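Local structure of epoxide hydrolase (Aspergillus niger, 3G02) at residues A[152-158]-A[305-311]; A[336-342]-A[360-366]. The protein probably hydrolyses epoxides to vicinal diols, as an enantioselective enzyme of the alpha/beta hydrolase fold obtained by directed evolution. The protein carries 9 engineered substitutions. All blocks are in the same frame, centred on the assembly; numbering follows the deposited sequence.

Contact 1. Residues A[152-158]-A[305-311]; sequences GYTFSSG and TESFPRA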
ATOM      1  N   GLY A 152      14.252   8.548  12.682  1.00  8.05           N
ATOM      2  CA  GLY A 152      13.740   7.376  11.978  1.00  7.94           C
ATOM      3  C   GLY A 152      14.411   7.037  10.656  1.00  7.93           C
ATOM      4  O   GLY A 152      14.095   6.008  10.060  1.00  8.37           O
ATOM      5  N   TYR A 153      15.336   7.881  10.193  1.00  7.95           N
ATOM      6  CA  TYR A 153      16.011   7.635   8.916  1.00  7.68           C
ATOM      7  C   TYR A 153      17.489   7.301   9.071  1.00  7.94           C
ATOM      8  O   TYR A 153      18.216   7.978   9.810  1.00  8.13           O
ATOM      9  CB  TYR A 153      15.948   8.854   8.013  1.00  7.72           C
ATOM     10  CG  TYR A 153      14.597   9.267   7.478  1.00  6.79           C
ATOM     11  CD1 TYR A 153      13.744  10.077   8.233  1.00  7.60           C
ATOM     12  CD2 TYR A 153      14.200   8.917   6.185  1.00  7.04           C
ATOM     13  CE1 TYR A 153      12.518  10.509   7.729  1.00  7.42           C
ATOM     14  CE2 TYR A 153      12.971   9.339   5.670  1.00  7.12           C
ATOM     15  CZ  TYR A 153      12.136  10.132   6.445  1.00  7.71           C
ATOM     16  OH  TYR A 153      10.929  10.569   5.938  1.00  8.45           O
ATOM     17  N   THR A 154      17.919   6.295   8.313  1.00  8.14           N
ATOM     18  CA  THR A 154      19.316   5.872   8.210  1.00  8.65           C
ATOM     19  C   THR A 154      20.021   5.788   9.568  1.00  9.12           C
ATOM     20  O   THR A 154      19.613   4.994  10.420  1.00  9.10           O
ATOM     21  CB  THR A 154      20.117   6.656   7.106  1.00  8.61           C
ATOM     22  OG1 THR A 154      20.412   7.992   7.535  1.00  9.41           O
ATOM     23  CG2 THR A 154      19.319   6.712   5.799  1.00  9.15           C
ATOM     24  N   PHE A 155      21.038   6.619   9.783  1.00  9.48           N
ATOM     25  CA  PHE A 155      21.873   6.497  10.977  1.00  9.61           C
ATOM     26  C   PHE A 155      21.352   7.261  12.189  1.00  9.84           C
ATOM     27  O   PHE A 155      21.960   7.222  13.264  1.00 10.65           O
ATOM     28  CB  PHE A 155      23.330   6.823  10.631  1.00  9.68           C
ATOM     29  CG  PHE A 155      23.824   6.044   9.451  1.00  8.29           C
ATOM     30  CD1 PHE A 155      24.046   4.676   9.566  1.00  8.75           C
ATOM     31  CD2 PHE A 155      23.993   6.652   8.211  1.00  8.33           C
ATOM     32  CE1 PHE A 155      24.468   3.931   8.475  1.00  8.41           C
ATOM     33  CE2 PHE A 155      24.413   5.910   7.107  1.00  8.45           C
ATOM     34  CZ  PHE A 155      24.649   4.552   7.242  1.00  9.21           C
ATOM     35  N   SER A 156      20.216   7.937  12.026  1.00  9.70           N
ATOM     36  CA  SER A 156      19.476   8.461  13.174  1.00  9.47           C
ATOM     37  C   SER A 156      18.584   7.369  13.753  1.00  9.72           C
ATOM     38  O   SER A 156      17.987   6.584  13.014  1.00  9.70           O
ATOM     39  CB  SER A 156      18.642   9.679  12.791  1.00  9.39           C
ATOM     40  OG  SER A 156      19.457  10.835  12.687  1.00  8.58           O
ATOM     41  N   SER A 157      18.507   7.315  15.079  1.00  9.93           N
ATOM     42  CA  SER A 157      17.654   6.346  15.750  1.00 10.39           C
ATOM     43  C   SER A 157      16.231   6.884  15.838  1.00 10.46           C
ATOM     44  O   SER A 157      15.900   7.909  15.234  1.00 10.49           O
ATOM     45  CB  SER A 157      18.206   6.009  17.142  1.00 10.46           C
ATOM     46  OG  SER A 157      18.032   7.086  18.045  1.00 11.32           O
ATOM     47  N   GLY A 158      15.384   6.185  16.585  1.00 10.76           N
ATOM     48  CA  GLY A 158      14.027   6.648  16.790  1.00 10.82           C
ATOM     49  C   GLY A 158      13.091   6.301  15.646  1.00 10.78           C
ATOM     50  O   GLY A 158      13.466   5.563  14.728  1.00 10.39           O
ATOM     51  N   THR A 305      19.777  -0.018   7.414  1.00  8.96           N
ATOM     52  CA  THR A 305      19.525   0.820   8.584  1.00  8.62           C
ATOM     53  C   THR A 305      18.098   0.663   9.113  1.00  8.75           C
ATOM     54  O   THR A 305      17.689   1.384  10.022  1.00  8.83           O
ATOM     55  CB  THR A 305      19.769   2.303   8.260  1.00  8.76           C
ATOM     56  OG1 THR A 305      18.948   2.688   7.147  1.00  7.68           O
ATOM     57  CG2 THR A 305      21.238   2.547   7.911  1.00  9.17           C
ATOM     58  N   GLU A 306      17.348  -0.282   8.540  1.00  8.84           N
ATOM     59  CA  GLU A 306      15.939  -0.499   8.903  1.00  9.32           C
ATOM     60  C   GLU A 306      15.163   0.819   8.928  1.00  8.45           C
ATOM     61  O   GLU A 306      14.378   1.077   9.845  1.00  8.68           O
ATOM     62  CB  GLU A 306      15.823  -1.231  10.249  1.00  9.38           C
ATOM     63  CG  GLU A 306      16.423  -2.634  10.240  1.00 10.93           C
ATOM     64  CD  GLU A 306      16.419  -3.301  11.606  1.00 12.11           C
ATOM     65  OE1 GLU A 306      16.801  -2.647  12.602  1.00 16.24           O
ATOM     66  OE2 GLU A 306      16.041  -4.489  11.681  1.00 16.38           O
ATOM     67  N   SER A 307      15.398   1.645   7.912  1.00  7.88           N
ATOM     68  CA  SER A 307      14.797   2.976   7.824  1.00  7.38           C
ATOM     69  C   SER A 307      13.292   2.945   7.635  1.00  7.07           C
ATOM     70  O   SER A 307      12.571   3.675   8.317  1.00  7.42           O
ATOM     71  CB  SER A 307      15.413   3.770   6.674  1.00  7.20           C
ATOM     72  OG  SER A 307      16.729   4.185   6.981  1.00  7.13           O
ATOM     73  N   PHE A 308      12.814   2.109   6.715  1.00  6.92           N
ATOM     74  CA  PHE A 308      11.433   2.236   6.285  1.00  6.51           C
ATOM     75  C   PHE A 308      10.398   2.185   7.423  1.00  6.69           C
ATOM     76  O   PHE A 308       9.563   3.087   7.521  1.00  6.97           O
ATOM     77  CB  PHE A 308      11.039   1.260   5.170  1.00  6.54           C
ATOM     78  CG  PHE A 308       9.609   1.411   4.775  1.00  5.97           C
ATOM     79  CD1 PHE A 308       9.238   2.372   3.839  1.00  5.38           C
ATOM     80  CD2 PHE A 308       8.620   0.668   5.413  1.00  6.39           C
ATOM     81  CE1 PHE A 308       7.905   2.561   3.509  1.00  5.35           C
ATOM     82  CE2 PHE A 308       7.280   0.851   5.093  1.00  5.59           C
ATOM     83  CZ  PHE A 308       6.922   1.793   4.137  1.00  6.21           C
ATOM     84  N   PRO A 309      10.425   1.124   8.260  1.00  6.79           N
ATOM     85  CA  PRO A 309       9.386   1.061   9.293  1.00  7.10           C
ATOM     86  C   PRO A 309       9.441   2.190  10.325  1.00  7.21           C
ATOM     87  O   PRO A 309       8.430   2.465  10.979  1.00  7.57           O
ATOM     88  CB  PRO A 309       9.641  -0.294   9.966  1.00  7.25           C
ATOM     89  CG  PRO A 309      11.076  -0.596   9.678  1.00  7.78           C
ATOM     90  CD  PRO A 309      11.308  -0.060   8.301  1.00  6.68           C
ATOM     91  N   ARG A 310      10.602   2.829  10.462  1.00  7.11           N
ATOM     92  CA  ARG A 310      10.801   3.897  11.445  1.00  7.38           C
ATOM     93  C   ARG A 310      10.515   5.284  10.879  1.00  7.41           C
ATOM     94  O   ARG A 310      10.074   6.182  11.596  1.00  7.71           O
ATOM     95  CB  ARG A 310      12.240   3.859  11.974  1.00  7.30           C
ATOM     96  CG  ARG A 310      12.672   2.501  12.518  1.00  7.79           C
ATOM     97  CD  ARG A 310      14.059   2.553  13.147  1.00  7.56           C
ATOM     98  NE  ARG A 310      15.126   2.783  12.168  1.00  7.85           N
ATOM     99  CZ  ARG A 310      15.944   3.837  12.163  1.00  8.17           C
ATOM    100  NH1 ARG A 310      15.821   4.806  13.070  1.00  7.61           N
ATOM    101  NH2 ARG A 310      16.890   3.926  11.236  1.00  7.63           N
ATOM    102  N   ALA A 311      10.774   5.458   9.585  1.00  7.44           N
ATOM    103  CA  ALA A 311      10.722   6.773   8.953  1.00  7.32           C
ATOM    104  C   ALA A 311       9.304   7.238   8.657  1.00  7.33           C
ATOM    105  O   ALA A 311       9.049   8.439   8.530  1.00  7.90           O
ATOM    106  CB  ALA A 311      11.533   6.750   7.673  1.00  7.81           C
TER
HETATM  107  O   HOH W   1       9.447  11.133   8.292  1.00 10.23           O

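Contact 2. Residues A[336-342]-A[360-366]; sequences YIHKPFG and TTGNLVF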
ATOM      1  N   TYR A 336       1.106  30.096   8.207  1.00 19.57           N
ATOM      2  CA  TYR A 336       1.679  31.106   7.320  1.00 18.96           C
ATOM      3  C   TYR A 336       3.096  31.437   7.773  1.00 18.72           C
ATOM      4  O   TYR A 336       3.330  31.693   8.955  1.00 18.54           O
ATOM      5  CB  TYR A 336       0.807  32.365   7.342  1.00 19.01           C
ATOM      6  CG  TYR A 336       1.180  33.437   6.340  1.00 18.73           C
ATOM      7  CD1 TYR A 336       0.573  33.486   5.086  1.00 18.65           C
ATOM      8  CD2 TYR A 336       2.122  34.420   6.657  1.00 18.68           C
ATOM      9  CE1 TYR A 336       0.902  34.477   4.163  1.00 18.97           C
ATOM     10  CE2 TYR A 336       2.459  35.418   5.741  1.00 18.68           C
ATOM     11  CZ  TYR A 336       1.842  35.440   4.502  1.00 18.81           C
ATOM     12  OH  TYR A 336       2.172  36.425   3.594  1.00 19.45           O
ATOM     13  N   ILE A 337       4.044  31.417   6.839  1.00 18.24           N
ATOM     14  CA  ILE A 337       5.425  31.766   7.157  1.00 18.06           C
ATOM     15  C   ILE A 337       5.607  33.278   7.035  1.00 18.47           C
ATOM     16  O   ILE A 337       5.628  33.820   5.931  1.00 18.45           O
ATOM     17  CB  ILE A 337       6.443  31.022   6.254  1.00 17.89           C
ATOM     18  CG1 ILE A 337       6.239  29.504   6.349  1.00 17.66           C
ATOM     19  CG2 ILE A 337       7.873  31.406   6.637  1.00 17.45           C
ATOM     20  CD1 ILE A 337       6.890  28.712   5.219  1.00 17.41           C
ATOM     21  N   HIS A 338       5.728  33.948   8.178  1.00 18.90           N
ATOM     22  CA  HIS A 338       5.866  35.407   8.205  1.00 19.25           C
ATOM     23  C   HIS A 338       7.295  35.876   7.929  1.00 19.14           C
ATOM     24  O   HIS A 338       7.514  37.006   7.481  1.00 19.82           O
ATOM     25  CB  HIS A 338       5.352  35.969   9.531  1.00 19.52           C
ATOM     26  CG  HIS A 338       3.873  35.823   9.709  1.00 20.10           C
ATOM     27  ND1 HIS A 338       2.970  36.712   9.167  1.00 21.40           N
ATOM     28  CD2 HIS A 338       3.141  34.889  10.359  1.00 21.12           C
ATOM     29  CE1 HIS A 338       1.742  36.334   9.481  1.00 21.72           C
ATOM     30  NE2 HIS A 338       1.818  35.231  10.203  1.00 21.40           N
ATOM     31  N   LYS A 339       8.254  34.992   8.183  1.00 18.59           N
ATOM     32  CA  LYS A 339       9.668  35.250   7.907  1.00 17.99           C
ATOM     33  C   LYS A 339       9.946  35.183   6.401  1.00 17.17           C
ATOM     34  O   LYS A 339       9.121  34.656   5.653  1.00 17.21           O
ATOM     35  CB  LYS A 339      10.534  34.247   8.667  1.00 18.11           C
ATOM     36  CG  LYS A 339      10.478  34.439  10.173  1.00 18.49           C
ATOM     37  CD  LYS A 339      10.840  33.177  10.893  1.00 19.14           C
ATOM     38  CE  LYS A 339      10.494  33.276  12.367  1.00 19.22           C
ATOM     39  NZ  LYS A 339      10.698  31.965  13.030  1.00 18.82           N
ATOM     40  N   PRO A 340      11.094  35.736   5.949  1.00 16.62           N
ATOM     41  CA  PRO A 340      11.450  35.645   4.531  1.00 16.00           C
ATOM     42  C   PRO A 340      11.342  34.209   4.020  1.00 15.34           C
ATOM     43  O   PRO A 340      11.927  33.292   4.604  1.00 15.25           O
ATOM     44  CB  PRO A 340      12.899  36.128   4.503  1.00 16.18           C
ATOM     45  CG  PRO A 340      12.983  37.082   5.642  1.00 16.53           C
ATOM     46  CD  PRO A 340      12.111  36.486   6.715  1.00 16.65           C
ATOM     47  N   PHE A 341      10.578  34.045   2.944  1.00 14.62           N
ATOM     48  CA  PHE A 341      10.186  32.740   2.425  1.00 14.25           C
ATOM     49  C   PHE A 341      10.554  32.695   0.947  1.00 13.79           C
ATOM     50  O   PHE A 341      10.257  33.622   0.195  1.00 13.77           O
ATOM     51  CB  PHE A 341       8.677  32.561   2.660  1.00 14.11           C
ATOM     52  CG  PHE A 341       8.073  31.325   2.042  1.00 14.18           C
ATOM     53  CD1 PHE A 341       8.730  30.097   2.071  1.00 14.28           C
ATOM     54  CD2 PHE A 341       6.804  31.388   1.479  1.00 14.20           C
ATOM     55  CE1 PHE A 341       8.140  28.967   1.501  1.00 14.47           C
ATOM     56  CE2 PHE A 341       6.208  30.265   0.920  1.00 14.51           C
ATOM     57  CZ  PHE A 341       6.880  29.050   0.931  1.00 14.62           C
ATOM     58  N   GLY A 342      11.241  31.623   0.552  1.00 13.36           N
ATOM     59  CA  GLY A 342      11.684  31.443  -0.825  1.00 12.62           C
ATOM     60  C   GLY A 342      11.252  30.100  -1.368  1.00 12.36           C
ATOM     61  O   GLY A 342      11.065  29.147  -0.606  1.00 12.15           O
ATOM     62  N   THR A 360       0.273  32.614  -1.019  1.00 16.75           N
ATOM     63  CA  THR A 360      -0.759  32.745   0.017  1.00 16.81           C
ATOM     64  C   THR A 360      -0.337  32.104   1.339  1.00 16.84           C
ATOM     65  O   THR A 360      -1.012  32.266   2.358  1.00 17.06           O
ATOM     66  CB  THR A 360      -2.113  32.119  -0.410  1.00 16.92           C
ATOM     67  OG1 THR A 360      -1.997  30.689  -0.437  1.00 17.31           O
ATOM     68  CG2 THR A 360      -2.556  32.627  -1.774  1.00 17.28           C
ATOM     69  N   THR A 361       0.776  31.372   1.313  1.00 16.72           N
ATOM     70  CA  THR A 361       1.200  30.560   2.454  1.00 16.56           C
ATOM     71  C   THR A 361       2.411  31.123   3.203  1.00 16.57           C
ATOM     72  O   THR A 361       2.866  30.543   4.194  1.00 16.25           O
ATOM     73  CB  THR A 361       1.501  29.105   2.027  1.00 16.64           C
ATOM     74  OG1 THR A 361       2.763  29.052   1.353  1.00 16.11           O
ATOM     75  CG2 THR A 361       0.415  28.569   1.111  1.00 16.62           C
ATOM     76  N   GLY A 362       2.936  32.246   2.725  1.00 16.73           N
ATOM     77  CA  GLY A 362       4.073  32.877   3.374  1.00 16.97           C
ATOM     78  C   GLY A 362       4.495  34.190   2.754  1.00 17.10           C
ATOM     79  O   GLY A 362       3.977  34.595   1.711  1.00 17.32           O
ATOM     80  N   ASN A 363       5.443  34.848   3.415  1.00 17.42           N
ATOM     81  CA  ASN A 363       6.062  36.074   2.927  1.00 17.70           C
ATOM     82  C   ASN A 363       7.042  35.723   1.804  1.00 17.44           C
ATOM     83  O   ASN A 363       8.264  35.756   1.983  1.00 17.39           O
ATOM     84  CB  ASN A 363       6.750  36.794   4.098  1.00 17.96           C
ATOM     85  CG  ASN A 363       7.483  38.063   3.680  1.00 19.13           C
ATOM     86  OD1 ASN A 363       7.106  38.738   2.717  1.00 21.13           O
ATOM     87  ND2 ASN A 363       8.544  38.388   4.410  1.00 20.62           N
ATOM     88  N   LEU A 364       6.479  35.377   0.647  1.00 17.48           N
ATOM     89  CA  LEU A 364       7.256  34.886  -0.488  1.00 17.63           C
ATOM     90  C   LEU A 364       7.996  36.024  -1.182  1.00 17.73           C
ATOM     91  O   LEU A 364       7.421  36.745  -2.002  1.00 18.28           O
ATOM     92  CB  LEU A 364       6.357  34.126  -1.474  1.00 17.53           C
ATOM     93  CG  LEU A 364       7.038  33.417  -2.651  1.00 17.38           C
ATOM     94  CD1 LEU A 364       7.836  32.205  -2.178  1.00 18.05           C
ATOM     95  CD2 LEU A 364       6.013  33.012  -3.694  1.00 17.72           C
ATOM     96  N   VAL A 365       9.271  36.171  -0.838  1.00 17.77           N
ATOM     97  CA  VAL A 365      10.106  37.262  -1.348  1.00 17.82           C
ATOM     98  C   VAL A 365      11.052  36.782  -2.446  1.00 17.75           C
ATOM     99  O   VAL A 365      11.762  37.577  -3.065  1.00 17.80           O
ATOM    100  CB  VAL A 365      10.931  37.924  -0.211  1.00 17.82           C
ATOM    101  CG1 VAL A 365      10.010  38.610   0.797  1.00 18.21           C
ATOM    102  CG2 VAL A 365      11.830  36.904   0.486  1.00 18.31           C
ATOM    103  N   PHE A 366      11.051  35.473  -2.683  1.00 17.49           N
ATOM    104  CA  PHE A 366      11.996  34.847  -3.600  1.00 17.44           C
ATOM    105  C   PHE A 366      11.318  33.661  -4.275  1.00 17.42           C
ATOM    106  O   PHE A 366      10.803  32.768  -3.603  1.00 17.38           O
ATOM    107  CB  PHE A 366      13.237  34.405  -2.819  1.00 17.29           C
ATOM    108  CG  PHE A 366      14.292  33.724  -3.650  1.00 17.52           C
ATOM    109  CD1 PHE A 366      14.230  32.352  -3.899  1.00 17.35           C
ATOM    110  CD2 PHE A 366      15.376  34.442  -4.143  1.00 17.30           C
ATOM    111  CE1 PHE A 366      15.212  31.718  -4.647  1.00 17.47           C
ATOM    112  CE2 PHE A 366      16.366  33.815  -4.894  1.00 17.65           C
ATOM    113  CZ  PHE A 366      16.284  32.452  -5.144  1.00 17.38           C
TER

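Contact 1. Residues A[152-158]-A[305-311]
Arg310 reaches from helix 307-311 into the loop 152-158 and binds several of its carbonyls. Its CB lies 3.4 Å from Gly152 O, and CG and CD then run past Gly158 O. The chain bends at chi3 (-68°), and NE turns back to Glu306 O, which it meets from above the carbonyl plane. CZ has Gly152 O over one face of the guanidinium. At the tip, NH1 donates to Ser156 O at 2.8 Å, in the carbonyl plane and on a lone pair, and to Gly158 O at 3.0 Å. NH2 donates within its segment to Thr305 O and, weakly, to Thr154 O.

The loop follows strand 143-148 of the alpha/beta hydrolase fold and contains a type II' turn from Tyr153 to Ser156. Thr154 N donates to Ser307 OG at 2.8 Å, and that hydroxyl in turn donates to Thr305 OG1. Ala311 CB sits over the centre of one face of the Tyr153 ring, a CH-pi contact at 3.5 Å from the centroid. A water joins Tyr153 OH to Ala311 O. The Tyr153 side chain is about 5 Å from that of Tyr315, a predicted proton donor, and about 6 Å from that of Asp193, the predicted nucleophile.

Contact 2. Residues A[336-342]-A[360-366]
Tyr336 and Phe341 both have CG anti to the backbone N (chi1 -173° and 173°), and each ring is carried against the backbone at Gly362. The Tyr336 ring lies flat on it. Gly362 CA stands over the centre of one face, 3.6 Å from the centroid, in a CH-pi contact. Thr360 O comes to the edge of the same ring, 3.4 Å from CD1. Phe341 approaches from its own strand, with CD2 3.6 Å from Gly362 CA. Gly362 has no side chain, and both rings close directly on its CA. Leu364 CD1 lies over one face of the Phe341 ring, offset toward the rim. Ile337 CD1 covers the opposite face, so the ring is packed between two aliphatic groups.

The backbones pair in parallel. Ile337 N donates to Thr361 O, and Asn363 N returns a bond to Ile337 O at 2.7 Å. After the corner at Lys339, Phe341 N donates to Asn363 O and Val365 N to Phe341 O. The register then shifts by one residue between Phe341 and Gly342, a beta bulge.

Strands 340-345 and 362-369 are the two strands of a beta-alpha-beta unit, with helix 355-358 in the connection. Strand 362-369 is the edge of the sheet within this chain, while strand 340-345 also pairs with strand 209-214. Arg200 of helix 194-205 touches Ile337 and Phe341. Helix 382-396 packs on Pro340, Val365 and Phe366, and its Phe392 meets the Phe366 ring edge-to-face.

How the contacts relate
Contact 1 closes before contact 2 opens along the chain. Their centres are 31 Å apart, on opposite sides of the chain's centre, and their nearest atoms are about 19 Å apart. Both are tied to the same eight-stranded mixed sheet. Contact 1 joins the loop after strand 143-148 to helix 307-311, which follows a long helical part of the chain. Contact 2 pairs the last two strands, 340-345 and 362-369, at one edge of the sheet. Contact 1 lies near the predicted catalytic residues, while contact 2 lies away from them. Strand 362-369 nevertheless leads on toward His375, a predicted active-site residue.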